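Local atomic coordinates of galactose mutarotase related enzyme (Lactobacillus casei, PDB entry 3Q1N), a protein that probably binds carbohydrates and may interconvert sugar anomers as a galactose mutarotase-like isomerase. Residues 15-20 and 78-83; 141-146 and 253-258. One frame throughout, in Å; residues are numbered along the deposited sequence.

In the fold
Both contacts belong to the beta-rich fold of the aldose 1-epimerase family, with centres about 17 Å apart and no touch between them. Contact 2 lies at the heart of the chain, all its residues buried, where strands 136-147 and 251-258 run antiparallel beside a pocket occupied by 1,2-ethanediol. Contact 1 is partly buried and farther out, joining the turn between strands 10-15 and 20-26 to the chain that leads into edge strand 82-84. The two share no strand. Each carries a pair of backbone hydrogen bonds, but contact 1 adds a water-bridged salt bridge at the surface and a methyl over a phenyl ring, whereas contact 2 adds more extensive apolar packing and a histidine–carboxylate stack.

Contact 1: residues 15-20 and 78-83; sequences AERGAE and DYDFDV
Arg17 sends CG anti to its own nitrogen (chi1 173°) and then bends at the next two torsions, which curls the guanidinium back to Asp80. Its NE meets Asp80 OD1 at 2.9 Å in a salt bridge; OD1 lies close to the guanidinium plane, while NE comes from above the carboxylate plane. A water joins the outer atoms of the pair, donating to Asp80 OD2 and accepting from Arg17 NH2, so the two groups are tied twice. Asp78 O lies over one guanidinium face.

Phe81, with CG beside its backbone nitrogen (chi1 -76°), turns its ring under the turn. Ala19 CB stands above the ring centre, 3.7 Å from the Phe81 centroid, a CH-pi contact only 8° off the normal.

The backbones form a single bridge between Arg17 and Asp80. Phe81 N donates to Glu16 O at 2.9 Å, and Gly18 N donates to Tyr79 O at 2.9 Å. Glu16 O also accepts from Ala19 N within the type II turn 16-19, the two donors reaching it from opposite faces. Gly18 takes the positive phi of that turn, and Ala19 and Glu20 facing Ala15 make a G1 beta bulge.

Beyond the turn, Phe81 packs on Phe93 of strand 90-96 and on Leu111 and Val113 of strand 109-118, while Ala19 O is hydrogen-bonded to Tyr115 OH, also on strand 109-118. The four-stranded sheet's hairpin 10-26 is thereby joined to the edge of the nine-stranded sheet.

Contact 2: residues 141-146 and 253-258; sequences GFHPAF and AVEPFD. With EDO (1,2-ethanediol), chain J; EDO (1,2-ethanediol), chain N.
His143 and Glu255 run alongside each other, their ends directed alike, with imidazole and carboxylate stacked at 28° between planes. Glu255 OE2 sits over one ring face near the rim, 3.1 Å from His143 CE1, and this is no hydrogen bond. A chi1 of -163° swings the imidazole of His143 away from the backbone N, alongside the extended glutamate, and one 1,2-ethanediol spans the pair: His143 NE2 donates to its O2 at 2.7 Å, nearly straight (167°) and at the ring edge, while its O1 donates to Glu255 OE1 at 2.7 Å. With an alanine in place of His143, the diol O2 would probably lose its NE2 donor and the Glu255 carboxylate the ring stacked against it. The diol probably comes from the crystallisation liquor, but its place is consistent with a sugar pocket.

Two backbone hydrogen bonds pair the antiparallel strands. Phe142 N reaches Pro256 O at 3.0 Å, and Val254 N reaches Pro144 O at 3.2 Å. Gly141 with Phe257 and Ala145 with Ala253 are non-hydrogen-bonded pairs.

Most of the apolar packing, of Phe142, Pro144, Phe146, Val254 and Pro256, is on the face opposite Phe257, while Ala145 and Ala253 meet on its face. Pro144 CD, from the same segment, lies over the centre of the Phe142 ring and is 4.2 Å from Pro256 CD; Phe146 CE2 approaches Val254 CB at 4.3 Å. Val254 O is buried with no polar partner.

Trp42 and Trp242 meet the His143 ring. Strand 238-242 flanks 251-258, while Phe142 and Pro256 pack on Leu289 of strand 284-293, and Val254 on Leu231 of strand 229-232.

Contact 1: residues 15-20 and 78-83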
ATOM      1  N   ALA A  15       7.579  -6.422  11.664  1.00 15.81           N
ATOM      2  CA  ALA A  15       7.269  -5.958  13.021  1.00 15.94           C
ATOM      3  C   ALA A  15       5.883  -6.392  13.436  1.00 16.27           C
ATOM      4  O   ALA A  15       4.917  -6.296  12.650  1.00 15.83           O
ATOM      5  CB  ALA A  15       7.373  -4.448  13.094  1.00 15.57           C
ATOM      6  N   GLU A  16       5.771  -6.872  14.673  1.00 16.64           N
ATOM      7  CA  GLU A  16       4.476  -7.200  15.227  1.00 16.90           C
ATOM      8  C   GLU A  16       3.602  -5.969  15.240  1.00 15.60           C
ATOM      9  O   GLU A  16       2.411  -6.043  14.961  1.00 14.58           O
ATOM     10  CB  GLU A  16       4.651  -7.749  16.647  1.00 17.28           C
ATOM     11  CG  GLU A  16       5.283  -9.154  16.623  1.00 21.27           C
ATOM     12  CD  GLU A  16       5.750  -9.677  17.984  1.00 27.16           C
ATOM     13  OE1 GLU A  16       5.752  -8.924  18.968  1.00 30.81           O
ATOM     14  OE2 GLU A  16       6.161 -10.862  18.049  1.00 31.71           O
ATOM     15  N   ARG A  17       4.200  -4.811  15.483  1.00 15.68           N
ATOM     16  CA  ARG A  17       3.460  -3.550  15.396  1.00 15.32           C
ATOM     17  C   ARG A  17       3.050  -3.261  13.946  1.00 15.40           C
ATOM     18  O   ARG A  17       3.902  -3.126  13.076  1.00 15.25           O
ATOM     19  CB  ARG A  17       4.271  -2.379  15.993  1.00 16.40           C
ATOM     20  CG  ARG A  17       3.598  -1.004  15.774  1.00 16.15           C
ATOM     21  CD  ARG A  17       2.261  -0.881  16.490  1.00 17.24           C
ATOM     22  NE  ARG A  17       2.336  -1.078  17.921  1.00 17.98           N
ATOM     23  CZ  ARG A  17       2.525  -0.100  18.811  1.00 19.36           C
ATOM     24  NH1 ARG A  17       2.660   1.153  18.395  1.00 19.00           N
ATOM     25  NH2 ARG A  17       2.590  -0.375  20.117  1.00 20.85           N
ATOM     26  N   GLY A  18       1.742  -3.276  13.697  1.00 14.70           N
ATOM     27  CA  GLY A  18       1.180  -3.065  12.360  1.00 14.53           C
ATOM     28  C   GLY A  18       1.495  -4.180  11.341  1.00 14.26           C
ATOM     29  O   GLY A  18       1.251  -3.991  10.165  1.00 13.58           O
ATOM     30  N   ALA A  19       1.981  -5.341  11.792  1.00 13.99           N
ATOM     31  CA  ALA A  19       2.428  -6.406  10.864  1.00 13.81           C
ATOM     32  C   ALA A  19       3.226  -5.797   9.712  1.00 13.77           C
ATOM     33  O   ALA A  19       3.050  -6.134   8.522  1.00 14.32           O
ATOM     34  CB  ALA A  19       1.218  -7.207  10.308  1.00 13.39           C
ATOM     35  N   GLU A  20       4.145  -4.897  10.075  1.00 14.77           N
ATOM     36  CA  GLU A  20       4.789  -4.031   9.091  1.00 14.83           C
ATOM     37  C   GLU A  20       6.044  -4.685   8.542  1.00 14.78           C
ATOM     38  O   GLU A  20       6.999  -4.936   9.298  1.00 14.17           O
ATOM     39  CB  GLU A  20       5.215  -2.706   9.676  1.00 15.13           C
ATOM     40  CG  GLU A  20       5.734  -1.790   8.531  1.00 16.03           C
ATOM     41  CD  GLU A  20       6.423  -0.523   8.979  1.00 17.84           C
ATOM     42  OE1 GLU A  20       6.681  -0.346  10.182  1.00 17.82           O
ATOM     43  OE2 GLU A  20       6.678   0.337   8.079  1.00 16.12           O
ATOM     44  N   ASP A  78      -1.182   1.160  13.723  1.00 14.46           N
ATOM     45  CA  ASP A  78      -0.879   1.679  15.077  1.00 15.68           C
ATOM     46  C   ASP A  78      -0.898   0.679  16.227  1.00 15.74           C
ATOM     47  O   ASP A  78      -0.517   1.036  17.346  1.00 15.67           O
ATOM     48  CB  ASP A  78      -1.885   2.785  15.418  1.00 16.05           C
ATOM     49  CG  ASP A  78      -1.732   3.981  14.517  1.00 18.75           C
ATOM     50  OD1 ASP A  78      -0.564   4.395  14.295  1.00 23.31           O
ATOM     51  OD2 ASP A  78      -2.770   4.503  14.051  1.00 20.70           O
ATOM     52  N   TYR A  79      -1.380  -0.539  15.954  1.00 15.11           N
ATOM     53  CA  TYR A  79      -1.525  -1.565  16.982  1.00 15.32           C
ATOM     54  C   TYR A  79      -0.849  -2.885  16.585  1.00 14.94           C
ATOM     55  O   TYR A  79      -0.543  -3.138  15.415  1.00 15.29           O
ATOM     56  CB  TYR A  79      -3.011  -1.803  17.325  1.00 15.22           C
ATOM     57  CG  TYR A  79      -3.709  -0.537  17.747  1.00 15.29           C
ATOM     58  CD1 TYR A  79      -3.489   0.004  18.993  1.00 14.46           C
ATOM     59  CD2 TYR A  79      -4.525   0.176  16.851  1.00 15.67           C
ATOM     60  CE1 TYR A  79      -4.077   1.182  19.368  1.00 15.13           C
ATOM     61  CE2 TYR A  79      -5.102   1.377  17.204  1.00 14.43           C
ATOM     62  CZ  TYR A  79      -4.902   1.874  18.446  1.00 15.36           C
ATOM     63  OH  TYR A  79      -5.509   3.082  18.794  1.00 16.72           O
ATOM     64  N   ASP A  80      -0.505  -3.684  17.596  1.00 15.43           N
ATOM     65  CA  ASP A  80       0.185  -4.940  17.367  1.00 15.54           C
ATOM     66  C   ASP A  80      -0.761  -5.945  16.719  1.00 15.70           C
ATOM     67  O   ASP A  80      -1.994  -5.817  16.795  1.00 15.87           O
ATOM     68  CB  ASP A  80       0.703  -5.541  18.680  1.00 16.59           C
ATOM     69  CG  ASP A  80       1.938  -4.836  19.228  1.00 18.42           C
ATOM     70  OD1 ASP A  80       2.503  -3.941  18.571  1.00 18.83           O
ATOM     71  OD2 ASP A  80       2.325  -5.159  20.378  1.00 21.58           O
ATOM     72  N   PHE A  81      -0.149  -6.901  16.030  1.00 15.12           N
ATOM     73  CA  PHE A  81      -0.829  -8.102  15.539  1.00 15.64           C
ATOM     74  C   PHE A  81      -0.262  -9.293  16.290  1.00 16.33           C
ATOM     75  O   PHE A  81       0.937  -9.320  16.627  1.00 17.31           O
ATOM     76  CB  PHE A  81      -0.544  -8.317  14.038  1.00 14.68           C
ATOM     77  CG  PHE A  81      -1.280  -7.414  13.091  1.00 14.64           C
ATOM     78  CD1 PHE A  81      -1.083  -6.017  13.090  1.00 13.36           C
ATOM     79  CD2 PHE A  81      -2.074  -7.968  12.076  1.00 14.46           C
ATOM     80  CE1 PHE A  81      -1.758  -5.205  12.133  1.00 11.75           C
ATOM     81  CE2 PHE A  81      -2.714  -7.180  11.123  1.00 14.10           C
ATOM     82  CZ  PHE A  81      -2.538  -5.796  11.124  1.00 12.87           C
ATOM     83  N   ASP A  82      -1.105 -10.275  16.585  1.00 16.60           N
ATOM     84  CA  ASP A  82      -0.665 -11.527  17.192  1.00 17.41           C
ATOM     85  C   ASP A  82      -0.037 -12.432  16.146  1.00 16.80           C
ATOM     86  O   ASP A  82      -0.483 -12.470  15.010  1.00 16.96           O
ATOM     87  CB  ASP A  82      -1.855 -12.259  17.807  1.00 18.62           C
ATOM     88  CG  ASP A  82      -2.410 -11.563  19.025  1.00 22.61           C
ATOM     89  OD1 ASP A  82      -1.686 -10.795  19.679  1.00 26.31           O
ATOM     90  OD2 ASP A  82      -3.581 -11.825  19.310  1.00 27.56           O
ATOM     91  N   VAL A  83       0.965 -13.215  16.559  1.00 16.63           N
ATOM     92  CA  VAL A  83       1.688 -14.120  15.645  1.00 17.11           C
ATOM     93  C   VAL A  83       1.152 -15.574  15.776  1.00 17.55           C
ATOM     94  O   VAL A  83       0.857 -16.071  16.875  1.00 16.91           O
ATOM     95  CB  VAL A  83       3.182 -14.102  15.992  1.00 17.77           C
ATOM     96  CG1 VAL A  83       3.988 -15.162  15.122  1.00 17.98           C
ATOM     97  CG2 VAL A  83       3.722 -12.699  15.816  1.00 18.03           C
TER
HETATM   98  O   HOH W   1       3.116  -2.965  21.691  1.00 32.13           O

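Contact 2: residues 141-146 and 253-258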
ATOM      1  N   GLY A 141      -5.034  -1.073   2.083  1.00 14.30           N
ATOM      2  CA  GLY A 141      -3.885  -0.855   1.196  1.00 14.53           C
ATOM      3  C   GLY A 141      -2.581  -1.282   1.858  1.00 14.07           C
ATOM      4  O   GLY A 141      -2.524  -1.543   3.075  1.00 14.02           O
ATOM      5  N   PHE A 142      -1.543  -1.379   1.042  1.00 14.27           N
ATOM      6  CA  PHE A 142      -0.184  -1.739   1.480  1.00 13.83           C
ATOM      7  C   PHE A 142       0.747  -0.664   0.848  1.00 13.28           C
ATOM      8  O   PHE A 142       0.601  -0.344  -0.341  1.00 14.23           O
ATOM      9  CB  PHE A 142       0.091  -3.157   0.975  1.00 13.83           C
ATOM     10  CG  PHE A 142       1.514  -3.665   1.173  1.00 12.69           C
ATOM     11  CD1 PHE A 142       2.223  -3.504   2.349  1.00 13.32           C
ATOM     12  CD2 PHE A 142       2.093  -4.365   0.160  1.00 13.93           C
ATOM     13  CE1 PHE A 142       3.491  -4.003   2.478  1.00 15.48           C
ATOM     14  CE2 PHE A 142       3.342  -4.877   0.274  1.00 14.65           C
ATOM     15  CZ  PHE A 142       4.051  -4.703   1.425  1.00 14.66           C
ATOM     16  N   HIS A 143       1.678  -0.124   1.622  1.00 13.88           N
ATOM     17  CA  HIS A 143       2.438   1.097   1.318  1.00 13.83           C
ATOM     18  C   HIS A 143       3.977   0.888   1.347  1.00 13.59           C
ATOM     19  O   HIS A 143       4.695   1.618   2.012  1.00 13.83           O
ATOM     20  CB  HIS A 143       1.991   2.136   2.402  1.00 14.33           C
ATOM     21  CG  HIS A 143       2.304   3.584   2.108  1.00 15.40           C
ATOM     22  ND1 HIS A 143       3.586   4.076   2.010  1.00 16.03           N
ATOM     23  CD2 HIS A 143       1.485   4.658   2.020  1.00 17.83           C
ATOM     24  CE1 HIS A 143       3.550   5.388   1.835  1.00 17.83           C
ATOM     25  NE2 HIS A 143       2.285   5.775   1.856  1.00 18.67           N
ATOM     26  N   PRO A 144       4.515  -0.080   0.568  1.00 13.77           N
ATOM     27  CA  PRO A 144       5.965  -0.334   0.640  1.00 14.90           C
ATOM     28  C   PRO A 144       6.759   0.717  -0.108  1.00 15.08           C
ATOM     29  O   PRO A 144       6.405   1.069  -1.219  1.00 15.20           O
ATOM     30  CB  PRO A 144       6.105  -1.679  -0.061  1.00 14.91           C
ATOM     31  CG  PRO A 144       4.948  -1.767  -0.973  1.00 15.27           C
ATOM     32  CD  PRO A 144       3.837  -1.144  -0.187  1.00 14.81           C
ATOM     33  N   ALA A 145       7.848   1.159   0.486  1.00 15.29           N
ATOM     34  CA  ALA A 145       8.808   2.051  -0.170  1.00 15.39           C
ATOM     35  C   ALA A 145      10.019   1.191  -0.545  1.00 15.25           C
ATOM     36  O   ALA A 145      10.558   0.461   0.276  1.00 15.43           O
ATOM     37  CB  ALA A 145       9.235   3.132   0.769  1.00 15.49           C
ATOM     38  N   PHE A 146      10.404   1.275  -1.802  1.00 14.11           N
ATOM     39  CA  PHE A 146      11.498   0.511  -2.374  1.00 15.23           C
ATOM     40  C   PHE A 146      12.703   1.373  -2.648  1.00 14.96           C
ATOM     41  O   PHE A 146      12.593   2.466  -3.223  1.00 14.90           O
ATOM     42  CB  PHE A 146      11.059  -0.116  -3.686  1.00 15.16           C
ATOM     43  CG  PHE A 146       9.964  -1.136  -3.510  1.00 15.46           C
ATOM     44  CD1 PHE A 146      10.243  -2.360  -2.910  1.00 16.35           C
ATOM     45  CD2 PHE A 146       8.662  -0.836  -3.849  1.00 16.43           C
ATOM     46  CE1 PHE A 146       9.250  -3.307  -2.723  1.00 17.49           C
ATOM     47  CE2 PHE A 146       7.649  -1.772  -3.643  1.00 15.64           C
ATOM     48  CZ  PHE A 146       7.933  -2.999  -3.083  1.00 14.66           C
ATOM     49  N   ALA A 253       7.864   4.543  -3.490  1.00 13.80           N
ATOM     50  CA  ALA A 253       6.829   3.641  -3.032  1.00 13.63           C
ATOM     51  C   ALA A 253       5.880   3.276  -4.160  1.00 13.48           C
ATOM     52  O   ALA A 253       5.497   4.121  -4.975  1.00 13.98           O
ATOM     53  CB  ALA A 253       6.052   4.263  -1.823  1.00 12.84           C
ATOM     54  N   VAL A 254       5.477   2.004  -4.181  1.00 13.98           N
ATOM     55  CA  VAL A 254       4.559   1.475  -5.192  1.00 14.25           C
ATOM     56  C   VAL A 254       3.565   0.674  -4.391  1.00 13.80           C
ATOM     57  O   VAL A 254       3.910  -0.362  -3.819  1.00 12.79           O
ATOM     58  CB  VAL A 254       5.284   0.632  -6.278  1.00 14.28           C
ATOM     59  CG1 VAL A 254       4.252   0.258  -7.385  1.00 15.24           C
ATOM     60  CG2 VAL A 254       6.495   1.418  -6.883  1.00 15.42           C
ATOM     61  N   GLU A 255       2.332   1.198  -4.297  1.00 13.50           N
ATOM     62  CA  GLU A 255       1.423   0.897  -3.217  1.00 13.26           C
ATOM     63  C   GLU A 255       0.109   0.303  -3.695  1.00 13.43           C
ATOM     64  O   GLU A 255      -0.720   1.008  -4.290  1.00 13.70           O
ATOM     65  CB  GLU A 255       1.151   2.180  -2.427  1.00 13.35           C
ATOM     66  CG  GLU A 255       2.404   3.028  -2.060  1.00 15.40           C
ATOM     67  CD  GLU A 255       2.040   4.396  -1.527  1.00 17.22           C
ATOM     68  OE1 GLU A 255       0.828   4.709  -1.440  1.00 18.32           O
ATOM     69  OE2 GLU A 255       2.955   5.190  -1.201  1.00 16.55           O
ATOM     70  N   PRO A 256      -0.088  -1.004  -3.475  1.00 13.75           N
ATOM     71  CA  PRO A 256      -1.360  -1.589  -3.873  1.00 13.73           C
ATOM     72  C   PRO A 256      -2.510  -1.044  -3.010  1.00 13.50           C
ATOM     73  O   PRO A 256      -2.419  -1.112  -1.782  1.00 14.12           O
ATOM     74  CB  PRO A 256      -1.136  -3.094  -3.659  1.00 14.80           C
ATOM     75  CG  PRO A 256       0.358  -3.302  -3.742  1.00 14.23           C
ATOM     76  CD  PRO A 256       0.899  -2.046  -3.089  1.00 14.34           C
ATOM     77  N   PHE A 257      -3.570  -0.563  -3.664  1.00 12.82           N
ATOM     78  CA  PHE A 257      -4.742   0.051  -2.992  1.00 13.09           C
ATOM     79  C   PHE A 257      -6.028  -0.710  -3.331  1.00 13.51           C
ATOM     80  O   PHE A 257      -6.422  -0.807  -4.523  1.00 13.68           O
ATOM     81  CB  PHE A 257      -4.986   1.507  -3.448  1.00 12.32           C
ATOM     82  CG  PHE A 257      -4.133   2.598  -2.773  1.00 12.81           C
ATOM     83  CD1 PHE A 257      -3.035   2.337  -1.973  1.00 13.52           C
ATOM     84  CD2 PHE A 257      -4.454   3.913  -3.017  1.00 15.34           C
ATOM     85  CE1 PHE A 257      -2.293   3.383  -1.414  1.00 16.24           C
ATOM     86  CE2 PHE A 257      -3.721   4.934  -2.459  1.00 16.57           C
ATOM     87  CZ  PHE A 257      -2.656   4.690  -1.673  1.00 16.52           C
ATOM     88  N   ASP A 258      -6.698  -1.217  -2.295  1.00 13.48           N
ATOM     89  CA  ASP A 258      -8.119  -1.626  -2.395  1.00 13.01           C
ATOM     90  C   ASP A 258      -8.983  -0.570  -1.689  1.00 13.02           C
ATOM     91  O   ASP A 258      -9.583  -0.828  -0.671  1.00 13.85           O
ATOM     92  CB  ASP A 258      -8.320  -3.022  -1.799  1.00 12.64           C
ATOM     93  CG  ASP A 258      -9.724  -3.568  -2.030  1.00 15.82           C
ATOM     94  OD1 ASP A 258     -10.412  -3.115  -2.983  1.00 16.74           O
ATOM     95  OD2 ASP A 258     -10.125  -4.479  -1.249  1.00 17.35           O
TER
HETATM   96  C1  EDO J 302       1.153   7.955  -0.668  1.00 31.04           C
HETATM   97  O1  EDO J 302       0.074   7.068  -0.316  1.00 26.11           O
HETATM   98  C2  EDO J 302       1.429   9.001   0.388  1.00 31.83           C
HETATM   99  O2  EDO J 302       1.778   8.399   1.656  1.00 32.00           O
HETATM  100  C1  EDO N 306     -12.403  -4.411  -5.590  1.00 46.62           C
HETATM  101  O1  EDO N 306     -12.718  -3.350  -4.664  1.00 47.55           O
HETATM  102  C2  EDO N 306     -13.016  -5.708  -5.099  1.00 45.79           C
HETATM  103  O2  EDO N 306     -12.145  -6.305  -4.145  1.00 44.71           O